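Local coordinates for protein putative transcriptional regulator (Streptomyces coelicolor, PDB 2ZB9) that probably binds DNA as a TetR-family transcription regulator, using an N-terminal helix-turn-helix domain joined to an all-helical C-terminal domain, at residues 29-34 / 50-55; 35-40 / 73-78; 67-72 / 133-138. All coordinates share one frame; numbering follows the deposited sequence.

Interaction 1: 29-34 / 50-55; sequences LHAVGE and ARVSGV
Ala31 and Val52 make the apolar part of this contact. The methyl CB of Ala31 lies 4.2 Å from Val52 CG1. Both residues direct their CB at the opposite helix. In Val52, CG1 stands anti to the backbone N (chi1 178°), which sets this methyl rather than CG2 against the first helix. Ser53 adds a looser touch, with its CB 4.5 Å from Ala31 CB. The nearest CA atoms, those of Ala31 and Ser53, are 6.4 Å apart, so the small residues let the backbones come close.

A carboxylate adds to the contact beside Val52. The Glu34 chain bends at chi2, and its OE2 comes to 3.7 Å from Val52 CG1. This is van der Waals contact with a methyl group. No hydrogen bond joins the two segments.

The hydroxyl of Ser53 is used within its own helix end. Ser53 OG accepts from Val55 N at 3.2 Å, forming an ST turn. The same hydroxyl is hydrogen-bonded to Val49 O. Gly54 leaves the helix with positive phi.

The predicted helix-turn-helix, 45-64, contains segment 50-55. Helix 46-53 rests here on helix 20-39. Val55 runs on to Val24 and Val28 of helix 20-39 and to Leu60 of helix 57-63. Leu29 and Val32 meet helix 67-83.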
loop_
_atom_site.group_PDB
_atom_site.type_symbol
_atom_site.label_atom_id
_atom_site.label_comp_id
_atom_site.label_asym_id
_atom_site.label_seq_id
_atom_site.Cartn_x
_atom_site.Cartn_y
_atom_site.Cartn_z
ATOM N N LEU A 29 -11.824 -24.122 -7.180
ATOM C CA LEU A 29 -10.822 -23.114 -6.842
ATOM C C LEU A 29 -9.645 -23.206 -7.819
ATOM O O LEU A 29 -9.064 -22.194 -8.219
ATOM C CB LEU A 29 -10.362 -23.333 -5.399
ATOM C CG LEU A 29 -10.439 -22.174 -4.396
ATOM C CD1 LEU A 29 -11.609 -21.262 -4.690
ATOM C CD2 LEU A 29 -10.538 -22.753 -2.998
ATOM N N HIS A 30 -9.301 -24.424 -8.223
ATOM C CA HIS A 30 -8.214 -24.607 -9.178
ATOM C C HIS A 30 -8.627 -23.996 -10.516
ATOM O O HIS A 30 -7.831 -23.327 -11.177
ATOM C CB HIS A 30 -7.909 -26.091 -9.383
ATOM C CG HIS A 30 -6.846 -26.341 -10.408
ATOM N ND1 HIS A 30 -5.505 -26.176 -10.144
ATOM C CD2 HIS A 30 -6.933 -26.691 -11.713
ATOM C CE1 HIS A 30 -4.809 -26.412 -11.242
ATOM N NE2 HIS A 30 -5.652 -26.726 -12.209
ATOM N N ALA A 31 -9.874 -24.228 -10.917
ATOM C CA ALA A 31 -10.362 -23.680 -12.178
ATOM C C ALA A 31 -10.368 -22.157 -12.107
ATOM O O ALA A 31 -10.022 -21.489 -13.079
ATOM C CB ALA A 31 -11.767 -24.196 -12.480
ATOM N N VAL A 32 -10.769 -21.608 -10.962
ATOM C CA VAL A 32 -10.800 -20.158 -10.802
ATOM C C VAL A 32 -9.404 -19.553 -10.937
ATOM O O VAL A 32 -9.214 -18.564 -11.647
ATOM C CB VAL A 32 -11.360 -19.749 -9.432
ATOM C CG1 VAL A 32 -11.272 -18.229 -9.268
ATOM C CG2 VAL A 32 -12.803 -20.219 -9.297
ATOM N N GLY A 33 -8.433 -20.154 -10.255
ATOM C CA GLY A 33 -7.074 -19.653 -10.307
ATOM C C GLY A 33 -6.507 -19.669 -11.712
ATOM O O GLY A 33 -5.845 -18.716 -12.131
ATOM N N GLU A 34 -6.777 -20.750 -12.441
ATOM C CA GLU A 34 -6.294 -20.916 -13.809
ATOM C C GLU A 34 -6.874 -19.851 -14.741
ATOM O O GLU A 34 -6.154 -19.249 -15.543
ATOM C CB GLU A 34 -6.659 -22.316 -14.320
ATOM C CG GLU A 34 -7.438 -22.321 -15.636
ATOM C CD GLU A 34 -8.612 -23.297 -15.629
ATOM O OE1 GLU A 34 -8.372 -24.530 -15.638
ATOM O OE2 GLU A 34 -9.776 -22.822 -15.609
ATOM N N ALA A 50 -18.524 -22.497 -13.703
ATOM C CA ALA A 50 -19.424 -23.639 -13.654
ATOM C C ALA A 50 -19.239 -24.526 -14.883
ATOM O O ALA A 50 -19.226 -25.749 -14.771
ATOM C CB ALA A 50 -20.865 -23.166 -13.564
ATOM N N ARG A 51 -19.085 -23.911 -16.052
ATOM C CA ARG A 51 -18.911 -24.667 -17.289
ATOM C C ARG A 51 -17.589 -25.420 -17.304
ATOM O O ARG A 51 -17.534 -26.593 -17.656
ATOM C CB ARG A 51 -18.973 -23.733 -18.506
ATOM C CG ARG A 51 -18.854 -24.461 -19.847
ATOM C CD ARG A 51 -19.081 -23.533 -21.037
ATOM N NE ARG A 51 -18.051 -22.502 -21.143
ATOM C CZ ARG A 51 -16.789 -22.735 -21.492
ATOM N NH1 ARG A 51 -16.387 -23.968 -21.775
ATOM N NH2 ARG A 51 -15.923 -21.730 -21.549
ATOM N N VAL A 52 -16.530 -24.729 -16.908
ATOM C CA VAL A 52 -15.188 -25.293 -16.886
ATOM C C VAL A 52 -14.983 -26.394 -15.849
ATOM O O VAL A 52 -14.251 -27.357 -16.093
ATOM C CB VAL A 52 -14.145 -24.181 -16.629
ATOM C CG1 VAL A 52 -12.761 -24.775 -16.545
ATOM C CG2 VAL A 52 -14.210 -23.144 -17.746
ATOM N N SER A 53 -15.622 -26.258 -14.692
ATOM C CA SER A 53 -15.463 -27.247 -13.629
ATOM C C SER A 53 -16.487 -28.379 -13.667
ATOM O O SER A 53 -16.220 -29.476 -13.183
ATOM C CB SER A 53 -15.533 -26.558 -12.265
ATOM O OG SER A 53 -16.837 -26.056 -12.022
ATOM N N GLY A 54 -17.659 -28.109 -14.232
ATOM C CA GLY A 54 -18.698 -29.124 -14.291
ATOM C C GLY A 54 -19.581 -29.074 -13.055
ATOM O O GLY A 54 -20.451 -29.918 -12.866
ATOM N N VAL A 55 -19.349 -28.081 -12.203
ATOM C CA VAL A 55 -20.131 -27.912 -10.982
ATOM C C VAL A 55 -21.162 -26.810 -11.227
ATOM O O VAL A 55 -20.841 -25.765 -11.795
ATOM C CB VAL A 55 -19.210 -27.534 -9.796
ATOM C CG1 VAL A 55 -20.036 -27.317 -8.522
ATOM C CG2 VAL A 55 -18.163 -28.638 -9.587
#

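Interaction 2: 35-40 / 73-78; sequences LLLTEG and DGYFHA
Leu36 and Leu37, neighbours on helix 20-39, meet Tyr75 with two different methyl groups. Leu36 has CG anti to its backbone N (chi1 -167°) and its CB directed at segment 73-78. Its CD2 lies 3.8 Å from Tyr75 CB and near the ring plane, at the edge. CD2 is also 3.9 Å from Tyr75 N, so it presses on the root of the tyrosine. Leu37 comes from further along the helix. Its CD1 approaches the ring obliquely and sits 4.0 Å from both CD1 and CE1 of Tyr75. Each leucine side chain crosses the tyrosine at about a right angle.

A second apolar touch is smaller. Leu37 CD2 lies 4.3 Å from Ala78 CB, so the two methyls of Leu37 fork over Tyr75 and Ala78, one turn apart.

Here the first helix of the DNA-binding domain, 20-39, crosses helix 67-83, the connecting helix of the TetR fold. The helix segments cross nearly perpendicularly, at -88°, with their axes 10.3 Å apart. The contact is therefore a short patch in which Leu36 and Leu37 meet Tyr75 and Ala78. Helix 110-122 borders this patch: Ile114 touches both Leu36 and Tyr75. The Tyr75 ring also meets that of Tyr136.

No hydrogen bond or salt bridge links the two segments. Carbon-to-carbon packing joins them, and a contact of this kind probably rests on the burial of apolar surface.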
loop_
_atom_site.group_PDB
_atom_site.type_symbol
_atom_site.label_atom_id
_atom_site.label_comp_id
_atom_site.label_asym_id
_atom_site.label_seq_id
_atom_site.Cartn_x
_atom_site.Cartn_y
_atom_site.Cartn_z
ATOM N N LEU A 35 -8.177 -19.629 -14.634
ATOM C CA LEU A 35 -8.860 -18.640 -15.462
ATOM C C LEU A 35 -8.417 -17.232 -15.078
ATOM O O LEU A 35 -8.093 -16.408 -15.931
ATOM C CB LEU A 35 -10.372 -18.771 -15.280
ATOM C CG LEU A 35 -11.279 -17.867 -16.114
ATOM C CD1 LEU A 35 -11.013 -18.092 -17.598
ATOM C CD2 LEU A 35 -12.737 -18.171 -15.780
ATOM N N LEU A 36 -8.399 -16.970 -13.780
ATOM C CA LEU A 36 -8.011 -15.669 -13.255
ATOM C C LEU A 36 -6.604 -15.255 -13.700
ATOM O O LEU A 36 -6.405 -14.147 -14.191
ATOM C CB LEU A 36 -8.095 -15.710 -11.724
ATOM C CG LEU A 36 -8.037 -14.418 -10.918
ATOM C CD1 LEU A 36 -9.113 -13.466 -11.388
ATOM C CD2 LEU A 36 -8.216 -14.753 -9.446
ATOM N N LEU A 37 -5.637 -16.155 -13.548
ATOM C CA LEU A 37 -4.254 -15.861 -13.915
ATOM C C LEU A 37 -3.943 -15.790 -15.407
ATOM O O LEU A 37 -2.927 -15.214 -15.797
ATOM C CB LEU A 37 -3.311 -16.875 -13.258
ATOM C CG LEU A 37 -2.575 -16.452 -11.981
ATOM C CD1 LEU A 37 -3.536 -15.838 -10.969
ATOM C CD2 LEU A 37 -1.876 -17.677 -11.396
ATOM N N THR A 38 -4.792 -16.371 -16.248
ATOM C CA THR A 38 -4.533 -16.325 -17.684
ATOM C C THR A 38 -5.385 -15.290 -18.405
ATOM O O THR A 38 -4.956 -14.719 -19.407
ATOM C CB THR A 38 -4.790 -17.686 -18.360
ATOM O OG1 THR A 38 -6.193 -17.972 -18.347
ATOM C CG2 THR A 38 -4.056 -18.788 -17.629
ATOM N N GLU A 39 -6.590 -15.044 -17.897
ATOM C CA GLU A 39 -7.490 -14.097 -18.541
ATOM C C GLU A 39 -7.853 -12.832 -17.762
ATOM O O GLU A 39 -8.432 -11.906 -18.331
ATOM C CB GLU A 39 -8.764 -14.826 -18.967
ATOM C CG GLU A 39 -8.521 -15.816 -20.097
ATOM C CD GLU A 39 -9.778 -16.524 -20.557
ATOM O OE1 GLU A 39 -10.815 -15.851 -20.738
ATOM O OE2 GLU A 39 -9.724 -17.755 -20.754
ATOM N N GLY A 40 -7.528 -12.784 -16.475
ATOM C CA GLY A 40 -7.843 -11.598 -15.696
ATOM C C GLY A 40 -9.183 -11.639 -14.985
ATOM O O GLY A 40 -10.051 -12.452 -15.296
ATOM N N ASP A 73 -10.611 -15.763 -3.347
ATOM C CA ASP A 73 -10.366 -17.100 -2.819
ATOM C C ASP A 73 -9.558 -17.906 -3.837
ATOM O O ASP A 73 -8.618 -18.616 -3.474
ATOM C CB ASP A 73 -11.693 -17.797 -2.517
ATOM C CG ASP A 73 -11.561 -18.897 -1.472
ATOM O OD1 ASP A 73 -10.453 -19.097 -0.921
ATOM O OD2 ASP A 73 -12.584 -19.560 -1.195
ATOM N N GLY A 74 -9.919 -17.791 -5.113
ATOM C CA GLY A 74 -9.178 -18.512 -6.136
ATOM C C GLY A 74 -7.746 -18.001 -6.210
ATOM O O GLY A 74 -6.794 -18.776 -6.359
ATOM N N TYR A 75 -7.580 -16.689 -6.092
ATOM C CA TYR A 75 -6.248 -16.107 -6.158
ATOM C C TYR A 75 -5.378 -16.582 -5.004
ATOM O O TYR A 75 -4.245 -17.009 -5.212
ATOM C CB TYR A 75 -6.319 -14.581 -6.142
ATOM C CG TYR A 75 -4.967 -13.943 -6.348
ATOM C CD1 TYR A 75 -4.389 -13.884 -7.616
ATOM C CD2 TYR A 75 -4.236 -13.458 -5.266
ATOM C CE1 TYR A 75 -3.107 -13.360 -7.799
ATOM C CE2 TYR A 75 -2.960 -12.936 -5.436
ATOM C CZ TYR A 75 -2.401 -12.890 -6.700
ATOM O OH TYR A 75 -1.129 -12.392 -6.851
ATOM N N PHE A 76 -5.907 -16.519 -3.785
ATOM C CA PHE A 76 -5.140 -16.951 -2.619
ATOM C C PHE A 76 -4.605 -18.375 -2.804
ATOM O O PHE A 76 -3.428 -18.652 -2.557
ATOM C CB PHE A 76 -6.007 -16.857 -1.354
ATOM C CG PHE A 76 -5.314 -17.330 -0.105
ATOM C CD1 PHE A 76 -5.231 -18.693 0.194
ATOM C CD2 PHE A 76 -4.720 -16.413 0.764
ATOM C CE1 PHE A 76 -4.567 -19.137 1.340
ATOM C CE2 PHE A 76 -4.055 -16.843 1.909
ATOM C CZ PHE A 76 -3.975 -18.213 2.202
ATOM N N HIS A 77 -5.467 -19.278 -3.252
ATOM C CA HIS A 77 -5.055 -20.661 -3.458
ATOM C C HIS A 77 -4.139 -20.882 -4.663
ATOM O O HIS A 77 -3.397 -21.858 -4.711
ATOM C CB HIS A 77 -6.299 -21.545 -3.539
ATOM C CG HIS A 77 -7.018 -21.655 -2.232
ATOM N ND1 HIS A 77 -6.591 -22.486 -1.219
ATOM C CD2 HIS A 77 -8.069 -20.963 -1.732
ATOM C CE1 HIS A 77 -7.344 -22.300 -0.151
ATOM N NE2 HIS A 77 -8.247 -21.380 -0.435
ATOM N N ALA A 78 -4.173 -19.969 -5.626
ATOM C CA ALA A 78 -3.318 -20.091 -6.800
ATOM C C ALA A 78 -1.859 -19.714 -6.507
ATOM O O ALA A 78 -0.943 -20.256 -7.119
ATOM C CB ALA A 78 -3.857 -19.217 -7.928
#

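Interaction 3: 67-72 / 133-138; sequences KGALAL and RQLYSA
Leu135 fits against Ala69 and Leu72 where two domains of the TetR fold meet. Helix 67-83 connects the DNA-binding domain to the C-terminal domain, which contains helix 126-153, as in other TetR regulators. The two segments run at 33° to each other, with axes 9.4 Å apart.

The second segment starts at Arg133, which faces away from segment 67-72 and packs on Asp182 of the second subunit. A wider pi-type turn spans 133-137, and Ala138 N bonds to Arg133 O across it at 2.9 Å.

Leu135 carries most of the contact. Its CG is anti to the carbonyl carbon (chi1 -58°), and the side chain extends toward the first helix. Leu135 CB lies 3.9 Å from Leu72 CB. Further out, Leu135 CD1 reaches Ala69 and touches backbone as well as side chain. The small alanine lets this methyl come close to the helix.

Tyr136 follows and meets the helix through its root. Its CB lies 4.1 Å from Leu72 CD1, while its ring leads away to Phe76 and Leu83 of helix 67-83. The Leu72 and Tyr136 side chains cross at about a right angle.

Ser137 turns to the dimer partner. Its OG is hydrogen-bonded to Asp182 OD2 of the second subunit, so this helix serves both interfaces.

At the Ala69 end, Leu135 CD1 sits 3.6 Å from Ala69 CB and 3.4 Å from Ala69 O.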
loop_
_atom_site.group_PDB
_atom_site.type_symbol
_atom_site.label_atom_id
_atom_site.label_comp_id
_atom_site.label_asym_id
_atom_site.label_seq_id
_atom_site.Cartn_x
_atom_site.Cartn_y
_atom_site.Cartn_z
ATOM N N LYS A 67 -18.646 -12.218 -6.992
ATOM C CA LYS A 67 -17.560 -12.332 -7.949
ATOM C C LYS A 67 -16.247 -11.994 -7.232
ATOM O O LYS A 67 -15.219 -12.639 -7.453
ATOM C CB LYS A 67 -17.830 -11.365 -9.105
ATOM C CG LYS A 67 -16.626 -10.935 -9.917
ATOM C CD LYS A 67 -16.042 -12.060 -10.734
ATOM C CE LYS A 67 -14.963 -11.519 -11.661
ATOM N NZ LYS A 67 -15.530 -10.539 -12.632
ATOM N N GLY A 68 -16.298 -10.986 -6.364
ATOM C CA GLY A 68 -15.121 -10.580 -5.617
ATOM C C GLY A 68 -14.577 -11.700 -4.754
ATOM O O GLY A 68 -13.380 -11.981 -4.776
ATOM N N ALA A 69 -15.458 -12.347 -3.996
ATOM C CA ALA A 69 -15.059 -13.454 -3.135
ATOM C C ALA A 69 -14.525 -14.620 -3.960
ATOM O O ALA A 69 -13.582 -15.304 -3.547
ATOM C CB ALA A 69 -16.240 -13.918 -2.294
ATOM N N LEU A 70 -15.131 -14.846 -5.121
ATOM C CA LEU A 70 -14.707 -15.932 -5.997
ATOM C C LEU A 70 -13.276 -15.695 -6.473
ATOM O O LEU A 70 -12.425 -16.576 -6.380
ATOM C CB LEU A 70 -15.639 -16.042 -7.206
ATOM C CG LEU A 70 -15.339 -17.187 -8.176
ATOM C CD1 LEU A 70 -15.573 -18.524 -7.486
ATOM C CD2 LEU A 70 -16.231 -17.067 -9.398
ATOM N N ALA A 71 -13.014 -14.495 -6.976
ATOM C CA ALA A 71 -11.686 -14.153 -7.460
ATOM C C ALA A 71 -10.629 -14.203 -6.356
ATOM O O ALA A 71 -9.576 -14.815 -6.544
ATOM C CB ALA A 71 -11.708 -12.777 -8.101
ATOM N N LEU A 72 -10.911 -13.577 -5.213
ATOM C CA LEU A 72 -9.960 -13.542 -4.094
ATOM C C LEU A 72 -9.606 -14.918 -3.545
ATOM O O LEU A 72 -8.439 -15.208 -3.284
ATOM C CB LEU A 72 -10.493 -12.684 -2.935
ATOM C CG LEU A 72 -10.290 -11.162 -2.851
ATOM C CD1 LEU A 72 -8.858 -10.802 -3.243
ATOM C CD2 LEU A 72 -11.267 -10.449 -3.737
ATOM N N ARG A 133 -9.797 -8.749 2.851
ATOM C CA ARG A 133 -9.167 -9.093 4.124
ATOM C C ARG A 133 -9.468 -10.535 4.541
ATOM O O ARG A 133 -8.565 -11.296 4.894
ATOM C CB ARG A 133 -9.644 -8.144 5.236
ATOM C CG ARG A 133 -9.169 -6.694 5.091
ATOM C CD ARG A 133 -9.342 -5.912 6.399
ATOM N NE ARG A 133 -10.746 -5.658 6.722
ATOM C CZ ARG A 133 -11.497 -4.734 6.125
ATOM N NH1 ARG A 133 -10.980 -3.966 5.173
ATOM N NH2 ARG A 133 -12.769 -4.578 6.474
ATOM N N GLN A 134 -10.738 -10.918 4.491
ATOM C CA GLN A 134 -11.125 -12.265 4.907
ATOM C C GLN A 134 -10.594 -13.396 4.044
ATOM O O GLN A 134 -10.255 -14.456 4.556
ATOM C CB GLN A 134 -12.654 -12.371 4.999
ATOM C CG GLN A 134 -13.229 -11.658 6.220
ATOM C CD GLN A 134 -14.754 -11.624 6.246
ATOM O OE1 GLN A 134 -15.355 -11.189 7.230
ATOM N NE2 GLN A 134 -15.383 -12.074 5.165
ATOM N N LEU A 135 -10.508 -13.171 2.738
ATOM C CA LEU A 135 -10.055 -14.217 1.835
ATOM C C LEU A 135 -8.594 -14.123 1.395
ATOM O O LEU A 135 -8.033 -15.100 0.904
ATOM C CB LEU A 135 -10.976 -14.252 0.613
ATOM C CG LEU A 135 -12.453 -14.491 0.952
ATOM C CD1 LEU A 135 -13.307 -14.284 -0.294
ATOM C CD2 LEU A 135 -12.636 -15.904 1.513
ATOM N N TYR A 136 -7.968 -12.964 1.576
ATOM C CA TYR A 136 -6.573 -12.834 1.176
ATOM C C TYR A 136 -5.592 -12.240 2.190
ATOM O O TYR A 136 -4.824 -12.969 2.810
ATOM C CB TYR A 136 -6.456 -12.039 -0.131
ATOM C CG TYR A 136 -5.068 -12.121 -0.724
ATOM C CD1 TYR A 136 -4.637 -13.283 -1.373
ATOM C CD2 TYR A 136 -4.161 -11.069 -0.585
ATOM C CE1 TYR A 136 -3.340 -13.396 -1.865
ATOM C CE2 TYR A 136 -2.860 -11.170 -1.072
ATOM C CZ TYR A 136 -2.456 -12.336 -1.708
ATOM O OH TYR A 136 -1.170 -12.451 -2.186
ATOM N N SER A 137 -5.620 -10.921 2.361
ATOM C CA SER A 137 -4.657 -10.259 3.238
ATOM C C SER A 137 -4.549 -10.726 4.685
ATOM O O SER A 137 -3.438 -10.861 5.198
ATOM C CB SER A 137 -4.859 -8.736 3.202
ATOM O OG SER A 137 -6.125 -8.360 3.705
ATOM N N ALA A 138 -5.672 -10.964 5.355
ATOM C CA ALA A 138 -5.600 -11.400 6.747
ATOM C C ALA A 138 -4.776 -12.674 6.882
ATOM O O ALA A 138 -3.928 -12.781 7.767
ATOM C CB ALA A 138 -7.000 -11.619 7.322
#

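How the interactions relate
From the N terminus, helix 20-39 supplies segment 29-34 and then segment 35-40. Interaction 1 closes first, when helix 46-53 returns to this helix. Interaction 2 opens before that and closes later, at 73-78, so the two loops cross. Interaction 3 opens at 67-72, after interaction 1 has closed, and closes at 133-138; it crosses interaction 2. Interactions 2 and 3 share helix 67-83. Leu36 CD2 packs 3.2 Å from Ala71 O between them. Interaction 1 ties helix 46-53 to helix 20-39, and interaction 2 ties helix 20-39 to helix 67-83, which interaction 3 fastens to the C-terminal domain.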